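Local atomic coordinates of 2,3-dihydroxy-2,3-dihydrophenylpropionate dehydrogenase (Pseudomonas sp. MC1, PDB entry 5XTF), a protein that catalyses the NAD(+)-dependent oxidation of naphthalene cis-dihydrodiol to 1,2-dihydroxynaphthalene, as a tetrameric member of the short-chain dehydrogenase/reductase family. Residues V133-F137 / K176-M182; T150-V155 / Y250-R256. All coordinates share one frame; numbering follows the deposited sequence.

Contact 1: residues V133-F137 / K176-M182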
ATOM      1  N   VAL B 133      12.090   6.559 -15.991  1.00 22.06           N
ATOM      2  CA  VAL B 133      12.824   6.170 -14.792  1.00 18.32           C
ATOM      3  C   VAL B 133      14.278   6.609 -14.854  1.00 19.30           C
ATOM      4  O   VAL B 133      14.735   7.366 -13.993  1.00 22.65           O
ATOM      5  CB  VAL B 133      12.744   4.653 -14.546  1.00 20.69           C
ATOM      6  CG1 VAL B 133      13.480   4.296 -13.245  1.00 16.22           C
ATOM      7  CG2 VAL B 133      11.284   4.181 -14.504  1.00 19.33           C
ATOM      8  N   LYS B 134      15.026   6.131 -15.852  1.00 20.19           N
ATOM      9  CA  LYS B 134      16.457   6.415 -15.872  1.00 23.16           C
ATOM     10  C   LYS B 134      16.728   7.919 -15.932  1.00 21.26           C
ATOM     11  O   LYS B 134      17.619   8.430 -15.238  1.00 23.37           O
ATOM     12  CB  LYS B 134      17.136   5.704 -17.042  1.00 22.53           C
ATOM     13  CG  LYS B 134      18.620   5.597 -16.807  1.00 21.48           C
ATOM     14  CD  LYS B 134      19.402   5.110 -18.017  1.00 23.92           C
ATOM     15  CE  LYS B 134      20.890   5.026 -17.649  1.00 29.69           C
ATOM     16  NZ  LYS B 134      21.733   4.409 -18.712  1.00 28.46           N
ATOM     17  N   SER B 135      15.958   8.651 -16.721  1.00 20.88           N
ATOM     18  CA  SER B 135      16.236  10.074 -16.818  1.00 24.58           C
ATOM     19  C   SER B 135      15.768  10.845 -15.579  1.00 22.25           C
ATOM     20  O   SER B 135      16.235  11.966 -15.361  1.00 25.20           O
ATOM     21  CB  SER B 135      15.618  10.650 -18.091  1.00 22.79           C
ATOM     22  OG  SER B 135      14.227  10.829 -17.910  1.00 31.14           O
ATOM     23  N   TYR B 136      14.898  10.273 -14.737  1.00 23.64           N
ATOM     24  CA  TYR B 136      14.696  10.854 -13.407  1.00 22.87           C
ATOM     25  C   TYR B 136      15.972  10.744 -12.577  1.00 25.31           C
ATOM     26  O   TYR B 136      16.396  11.718 -11.939  1.00 25.13           O
ATOM     27  CB  TYR B 136      13.539  10.182 -12.668  1.00 19.41           C
ATOM     28  CG  TYR B 136      12.146  10.596 -13.093  1.00 22.54           C
ATOM     29  CD1 TYR B 136      11.922  11.358 -14.239  1.00 22.88           C
ATOM     30  CD2 TYR B 136      11.047  10.224 -12.332  1.00 22.37           C
ATOM     31  CE1 TYR B 136      10.628  11.724 -14.606  1.00 23.21           C
ATOM     32  CE2 TYR B 136       9.762  10.579 -12.691  1.00 19.57           C
ATOM     33  CZ  TYR B 136       9.555  11.325 -13.817  1.00 21.96           C
ATOM     34  OH  TYR B 136       8.262  11.643 -14.121  1.00 22.95           O
ATOM     35  N   PHE B 137      16.611   9.560 -12.596  1.00 23.65           N
ATOM     36  CA  PHE B 137      17.903   9.395 -11.931  1.00 24.65           C
ATOM     37  C   PHE B 137      18.926  10.398 -12.454  1.00 22.59           C
ATOM     38  O   PHE B 137      19.678  10.995 -11.673  1.00 25.00           O
ATOM     39  CB  PHE B 137      18.423   7.968 -12.119  1.00 23.03           C
ATOM     40  CG  PHE B 137      17.811   6.954 -11.180  1.00 25.82           C
ATOM     41  CD1 PHE B 137      16.771   6.130 -11.604  1.00 25.98           C
ATOM     42  CD2 PHE B 137      18.287   6.809  -9.889  1.00 26.17           C
ATOM     43  CE1 PHE B 137      16.210   5.191 -10.749  1.00 25.74           C
ATOM     44  CE2 PHE B 137      17.733   5.876  -9.029  1.00 29.68           C
ATOM     45  CZ  PHE B 137      16.694   5.068  -9.460  1.00 26.42           C
ATOM     46  N   LYS B 176       6.093   3.225 -13.811  1.00 22.97           N
ATOM     47  CA  LYS B 176       5.501   4.133 -12.842  1.00 23.56           C
ATOM     48  C   LYS B 176       5.569   3.579 -11.427  1.00 23.73           C
ATOM     49  O   LYS B 176       5.635   4.354 -10.469  1.00 24.53           O
ATOM     50  CB  LYS B 176       4.071   4.449 -13.265  1.00 24.70           C
ATOM     51  CG  LYS B 176       4.058   5.402 -14.493  1.00 32.21           C
ATOM     52  CD  LYS B 176       4.806   6.717 -14.171  1.00 29.38           C
ATOM     53  CE  LYS B 176       4.696   7.728 -15.300  1.00 32.87           C
ATOM     54  NZ  LYS B 176       5.363   9.015 -14.923  1.00 27.35           N
ATOM     55  N   HIS B 177       5.584   2.250 -11.264  1.00 21.30           N
ATOM     56  CA  HIS B 177       5.868   1.701  -9.944  1.00 20.90           C
ATOM     57  C   HIS B 177       7.317   1.928  -9.539  1.00 20.77           C
ATOM     58  O   HIS B 177       7.603   2.197  -8.367  1.00 22.42           O
ATOM     59  CB  HIS B 177       5.527   0.217  -9.902  1.00 19.58           C
ATOM     60  CG  HIS B 177       4.080  -0.051  -9.658  1.00 21.66           C
ATOM     61  ND1 HIS B 177       3.114   0.150 -10.623  1.00 23.46           N
ATOM     62  CD2 HIS B 177       3.430  -0.493  -8.555  1.00 21.18           C
ATOM     63  CE1 HIS B 177       1.931  -0.163 -10.124  1.00 24.72           C
ATOM     64  NE2 HIS B 177       2.096  -0.558  -8.873  1.00 24.40           N
ATOM     65  N   ALA B 178       8.250   1.826 -10.486  1.00 19.38           N
ATOM     66  CA  ALA B 178       9.639   2.122 -10.154  1.00 20.02           C
ATOM     67  C   ALA B 178       9.789   3.546  -9.609  1.00 21.23           C
ATOM     68  O   ALA B 178      10.567   3.777  -8.676  1.00 21.55           O
ATOM     69  CB  ALA B 178      10.531   1.887 -11.375  1.00 18.20           C
ATOM     70  N   VAL B 179       9.021   4.508 -10.140  1.00 19.94           N
ATOM     71  CA  VAL B 179       9.112   5.882  -9.627  1.00 22.68           C
ATOM     72  C   VAL B 179       8.716   5.936  -8.150  1.00 21.86           C
ATOM     73  O   VAL B 179       9.400   6.572  -7.337  1.00 22.48           O
ATOM     74  CB  VAL B 179       8.269   6.858 -10.479  1.00 19.43           C
ATOM     75  CG1 VAL B 179       8.378   8.244  -9.930  1.00 17.68           C
ATOM     76  CG2 VAL B 179       8.741   6.842 -11.947  1.00 19.69           C
ATOM     77  N   LEU B 180       7.643   5.235  -7.768  1.00 21.72           N
ATOM     78  CA  LEU B 180       7.316   5.105  -6.349  1.00 21.98           C
ATOM     79  C   LEU B 180       8.498   4.598  -5.554  1.00 21.06           C
ATOM     80  O   LEU B 180       8.723   5.031  -4.420  1.00 21.66           O
ATOM     81  CB  LEU B 180       6.156   4.144  -6.136  1.00 22.50           C
ATOM     82  CG  LEU B 180       4.811   4.486  -6.738  1.00 28.95           C
ATOM     83  CD1 LEU B 180       3.800   3.502  -6.160  1.00 33.69           C
ATOM     84  CD2 LEU B 180       4.431   5.915  -6.427  1.00 26.28           C
ATOM     85  N   GLY B 181       9.255   3.660  -6.123  1.00 20.63           N
ATOM     86  CA  GLY B 181      10.404   3.131  -5.415  1.00 17.47           C
ATOM     87  C   GLY B 181      11.482   4.175  -5.222  1.00 20.36           C
ATOM     88  O   GLY B 181      12.060   4.289  -4.138  1.00 24.91           O
ATOM     89  N   MET B 182      11.757   4.956  -6.269  1.00 22.24           N
ATOM     90  CA  MET B 182      12.717   6.056  -6.170  1.00 23.58           C
ATOM     91  C   MET B 182      12.323   7.055  -5.097  1.00 18.78           C
ATOM     92  O   MET B 182      13.178   7.525  -4.341  1.00 23.34           O
ATOM     93  CB  MET B 182      12.835   6.782  -7.506  1.00 21.83           C
ATOM     94  CG  MET B 182      13.232   5.941  -8.667  1.00 24.37           C
ATOM     95  SD  MET B 182      13.238   6.962 -10.167  1.00 28.92           S
ATOM     96  CE  MET B 182      14.561   8.125  -9.816  1.00 24.77           C
TER
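Within the helical layer on one face of the short-chain dehydrogenase sheet, Met-182 of helix 170-190 reaches across to Phe-137 of helix 118-150. The segments run nearly parallel, 25° apart, with axes 10.4 Å from each other, and side chains fill the interval. The methionine chain is extended as far as SD and then turns at its last torsion (chi3 65°), which lays CE over the centre of the Phe-137 ring, 3.5 Å from the centroid and close to the ring normal. This is a CH-pi contact; SD itself lies obliquely to the same ring, 3.5 Å from CE1, making the pair a Met-aromatic contact as well. CE also touches Tyr-136 CB at 3.7 Å. In the four-helix interface familiar from tetrameric members of the family, these helices meet their counterparts, and here Phe-137 also packs against Phe-125 of the second subunit. On the side nearer the sheet, Val-179 CG1 comes to the edge of the Tyr-136 ring, 3.9 Å from CE2. Val-133 CG2 rests on Ala-178 CB at 4.0 Å. Lys-176, an NAD(+)-binding residue of this enzyme (the cofactor is absent from this chain), is the lysine of the family's Tyr-x-x-x-Lys signature. Bent at chi2 (-58°), its chain brings NZ to 4.0 Å from Tyr-136 OH, too far to bond; NZ donates to Ala-158 O, whereas the hydroxyl is hydrogen-bonded to Thr-157 O.

Contact 2: residues T150-V155 / Y250-R256; sequences TNGSVV and YLLLASR
Strand 153-155 and helix 250-254 lie almost antiparallel, at 160° with their axes 8.7 Å apart, the helix packing along one face of the Rossmann-type sheet. Their backbones come nearest at Ser-153 and Ala-254, with CA atoms 6.3 Å apart. Alternation along the strand turns Ser-153 and Val-155 to the helix and Val-154 away from it. Val-155 CG1, set anti to the backbone N (chi1 -170°), fits between two helix side chains, 3.7 Å from Tyr-250 CD1 and 3.9 Å from Leu-253 CD1. Tyr-250 also bonds through OH to Thr-157 OG1 and packs on Ile-35, an NAD(+)-binding residue, so this end of the contact borders the cofactor site. A water joins the backbones by donating to Val-154 O, at 2.6 Å, and to Leu-253 O. Beyond the helix, Arg-256 extends its chain to the C-terminal end of helix 118-150, where Asn-151 leaves helical geometry with positive phi. Its two terminal nitrogens grip one acceptor there: NH2 lies 2.7 Å from Thr-150 O, above the carbonyl plane, and NH1 donates to the same oxygen from 3.0 Å, nearly in line with the C=O bond (165°). A weak bond links NH1 to Asn-151 O, NH2 forms a salt bridge with Asp-99, and NE bonds to Gln-24 OE1. Held from several directions, the guanidinium probably complements the negative end of the helix 118-150 dipole, balanced by Asp-99.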
ATOM      1  N   THR B 150      21.171  24.497  -1.134  1.00 24.55           N
ATOM      2  CA  THR B 150      19.968  25.188  -0.701  1.00 28.78           C
ATOM      3  C   THR B 150      19.094  24.323   0.195  1.00 28.03           C
ATOM      4  O   THR B 150      18.039  24.792   0.642  1.00 27.55           O
ATOM      5  CB  THR B 150      19.165  25.639  -1.921  1.00 31.05           C
ATOM      6  OG1 THR B 150      18.798  24.476  -2.682  1.00 27.76           O
ATOM      7  CG2 THR B 150      20.014  26.572  -2.810  1.00 28.27           C
ATOM      8  N   ASN B 151      19.513  23.080   0.464  1.00 28.40           N
ATOM      9  CA  ASN B 151      18.698  22.069   1.126  1.00 25.29           C
ATOM     10  C   ASN B 151      17.296  22.065   0.526  1.00 24.61           C
ATOM     11  O   ASN B 151      16.284  22.302   1.193  1.00 23.06           O
ATOM     12  CB  ASN B 151      18.680  22.285   2.641  1.00 24.37           C
ATOM     13  CG  ASN B 151      20.039  22.033   3.283  1.00 28.39           C
ATOM     14  OD1 ASN B 151      21.058  21.778   2.605  1.00 27.13           O
ATOM     15  ND2 ASN B 151      20.065  22.120   4.604  1.00 31.49           N
ATOM     16  N   GLY B 152      17.262  21.812  -0.772  1.00 22.25           N
ATOM     17  CA  GLY B 152      16.062  21.980  -1.554  1.00 23.28           C
ATOM     18  C   GLY B 152      15.244  20.720  -1.627  1.00 24.56           C
ATOM     19  O   GLY B 152      15.371  19.818  -0.795  1.00 27.53           O
ATOM     20  N   SER B 153      14.385  20.648  -2.642  1.00 21.90           N
ATOM     21  CA  SER B 153      13.555  19.461  -2.775  1.00 27.59           C
ATOM     22  C   SER B 153      13.542  18.944  -4.211  1.00 25.13           C
ATOM     23  O   SER B 153      14.010  19.595  -5.151  1.00 22.26           O
ATOM     24  CB  SER B 153      12.121  19.730  -2.281  1.00 24.29           C
ATOM     25  OG  SER B 153      11.427  20.609  -3.138  1.00 26.24           O
ATOM     26  N   VAL B 154      13.005  17.729  -4.353  1.00 23.66           N
ATOM     27  CA  VAL B 154      12.718  17.097  -5.632  1.00 19.08           C
ATOM     28  C   VAL B 154      11.240  16.742  -5.668  1.00 22.92           C
ATOM     29  O   VAL B 154      10.682  16.292  -4.662  1.00 22.19           O
ATOM     30  CB  VAL B 154      13.578  15.836  -5.841  1.00 19.53           C
ATOM     31  CG1 VAL B 154      13.230  15.178  -7.147  1.00 21.24           C
ATOM     32  CG2 VAL B 154      15.027  16.200  -5.806  1.00 20.93           C
ATOM     33  N   VAL B 155      10.604  16.943  -6.818  1.00 19.43           N
ATOM     34  CA  VAL B 155       9.261  16.429  -7.067  1.00 19.71           C
ATOM     35  C   VAL B 155       9.311  15.656  -8.365  1.00 21.31           C
ATOM     36  O   VAL B 155       9.760  16.190  -9.385  1.00 20.33           O
ATOM     37  CB  VAL B 155       8.192  17.528  -7.158  1.00 21.84           C
ATOM     38  CG1 VAL B 155       6.806  16.890  -7.175  1.00 21.59           C
ATOM     39  CG2 VAL B 155       8.328  18.509  -6.010  1.00 23.84           C
ATOM     40  N   TYR B 250       2.033  19.931  -6.742  1.00 20.33           N
ATOM     41  CA  TYR B 250       3.432  20.256  -7.001  1.00 22.43           C
ATOM     42  C   TYR B 250       3.852  21.502  -6.233  1.00 23.52           C
ATOM     43  O   TYR B 250       4.918  21.524  -5.612  1.00 22.01           O
ATOM     44  CB  TYR B 250       3.667  20.463  -8.492  1.00 20.50           C
ATOM     45  CG  TYR B 250       3.519  19.235  -9.356  1.00 18.24           C
ATOM     46  CD1 TYR B 250       4.627  18.497  -9.749  1.00 15.76           C
ATOM     47  CD2 TYR B 250       2.278  18.854  -9.823  1.00 21.66           C
ATOM     48  CE1 TYR B 250       4.494  17.409 -10.568  1.00 18.68           C
ATOM     49  CE2 TYR B 250       2.128  17.774 -10.639  1.00 17.95           C
ATOM     50  CZ  TYR B 250       3.232  17.044 -11.009  1.00 22.77           C
ATOM     51  OH  TYR B 250       3.052  15.949 -11.837  1.00 20.54           O
ATOM     52  N   LEU B 251       3.010  22.537  -6.244  1.00 22.21           N
ATOM     53  CA  LEU B 251       3.336  23.777  -5.549  1.00 24.24           C
ATOM     54  C   LEU B 251       3.489  23.550  -4.053  1.00 24.79           C
ATOM     55  O   LEU B 251       4.428  24.059  -3.435  1.00 25.81           O
ATOM     56  CB  LEU B 251       2.251  24.815  -5.810  1.00 26.60           C
ATOM     57  CG  LEU B 251       2.198  25.431  -7.198  1.00 32.73           C
ATOM     58  CD1 LEU B 251       0.897  26.223  -7.299  1.00 33.49           C
ATOM     59  CD2 LEU B 251       3.406  26.342  -7.408  1.00 28.52           C
ATOM     60  N   LEU B 252       2.551  22.806  -3.452  1.00 22.41           N
ATOM     61  CA  LEU B 252       2.662  22.433  -2.045  1.00 25.83           C
ATOM     62  C   LEU B 252       3.975  21.704  -1.768  1.00 25.22           C
ATOM     63  O   LEU B 252       4.686  22.024  -0.805  1.00 28.08           O
ATOM     64  CB  LEU B 252       1.473  21.546  -1.656  1.00 27.77           C
ATOM     65  CG  LEU B 252       1.047  21.192  -0.220  1.00 29.22           C
ATOM     66  CD1 LEU B 252       0.124  19.982  -0.289  1.00 28.07           C
ATOM     67  CD2 LEU B 252       2.180  20.901   0.743  1.00 31.54           C
ATOM     68  N   LEU B 253       4.299  20.698  -2.588  1.00 23.21           N
ATOM     69  CA  LEU B 253       5.477  19.865  -2.327  1.00 26.99           C
ATOM     70  C   LEU B 253       6.792  20.621  -2.518  1.00 22.02           C
ATOM     71  O   LEU B 253       7.801  20.267  -1.896  1.00 27.25           O
ATOM     72  CB  LEU B 253       5.457  18.618  -3.218  1.00 21.47           C
ATOM     73  CG  LEU B 253       4.367  17.565  -2.981  1.00 23.92           C
ATOM     74  CD1 LEU B 253       4.429  16.477  -4.068  1.00 21.37           C
ATOM     75  CD2 LEU B 253       4.474  16.941  -1.604  1.00 22.50           C
ATOM     76  N   ALA B 254       6.820  21.641  -3.369  1.00 23.38           N
ATOM     77  CA  ALA B 254       8.036  22.437  -3.546  1.00 25.10           C
ATOM     78  C   ALA B 254       8.165  23.581  -2.542  1.00 25.90           C
ATOM     79  O   ALA B 254       9.282  24.040  -2.287  1.00 30.48           O
ATOM     80  CB  ALA B 254       8.098  23.005  -4.966  1.00 23.58           C
ATOM     81  N   SER B 255       7.062  24.057  -1.980  1.00 25.17           N
ATOM     82  CA  SER B 255       7.113  25.204  -1.088  1.00 28.64           C
ATOM     83  C   SER B 255       7.922  24.888   0.167  1.00 32.70           C
ATOM     84  O   SER B 255       7.657  23.902   0.867  1.00 28.99           O
ATOM     85  CB  SER B 255       5.694  25.624  -0.723  1.00 26.53           C
ATOM     86  OG  SER B 255       5.655  26.156   0.582  1.00 27.92           O
ATOM     87  N   ARG B 256       8.929  25.718   0.448  1.00 30.17           N
ATOM     88  CA  ARG B 256       9.691  25.528   1.674  1.00 29.01           C
ATOM     89  C   ARG B 256       8.871  25.856   2.898  1.00 30.29           C
ATOM     90  O   ARG B 256       9.215  25.415   3.994  1.00 31.73           O
ATOM     91  CB  ARG B 256      10.929  26.402   1.688  1.00 34.29           C
ATOM     92  CG  ARG B 256      11.989  25.994   0.728  1.00 34.33           C
ATOM     93  CD  ARG B 256      13.050  27.080   0.712  1.00 31.32           C
ATOM     94  NE  ARG B 256      14.090  26.769  -0.257  1.00 31.73           N
ATOM     95  CZ  ARG B 256      15.111  25.971   0.007  1.00 31.75           C
ATOM     96  NH1 ARG B 256      15.204  25.422   1.206  1.00 31.29           N
ATOM     97  NH2 ARG B 256      16.025  25.716  -0.916  1.00 29.32           N
TER
HETATM   98  O   HOH W   1       9.349  17.612  -2.890  1.00 21.20           O

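From the N terminus the chain passes through 133-137 in helix 118-150, then 150-155 leading into strand 153-157, then 176-182 in helix 170-190, and finally 250-256. The segments alternate, so the two loops cross. Contact 1 closes the shorter, 38 intervening residues that include strand 153-157; contact 2 closes one of 94, which takes in helix 170-190, strand 195-201 and the unmodelled residues 206-233. Strand 153-157 serves both: Met-156 meets the helices of contact 1, whereas Ser-153 and Val-155 face helix 248-254. Because these residues alternate along the strand, the two contacts pack helices on its opposite faces; their centres lie 18 Å apart and their nearest atoms about 7 Å, without touching.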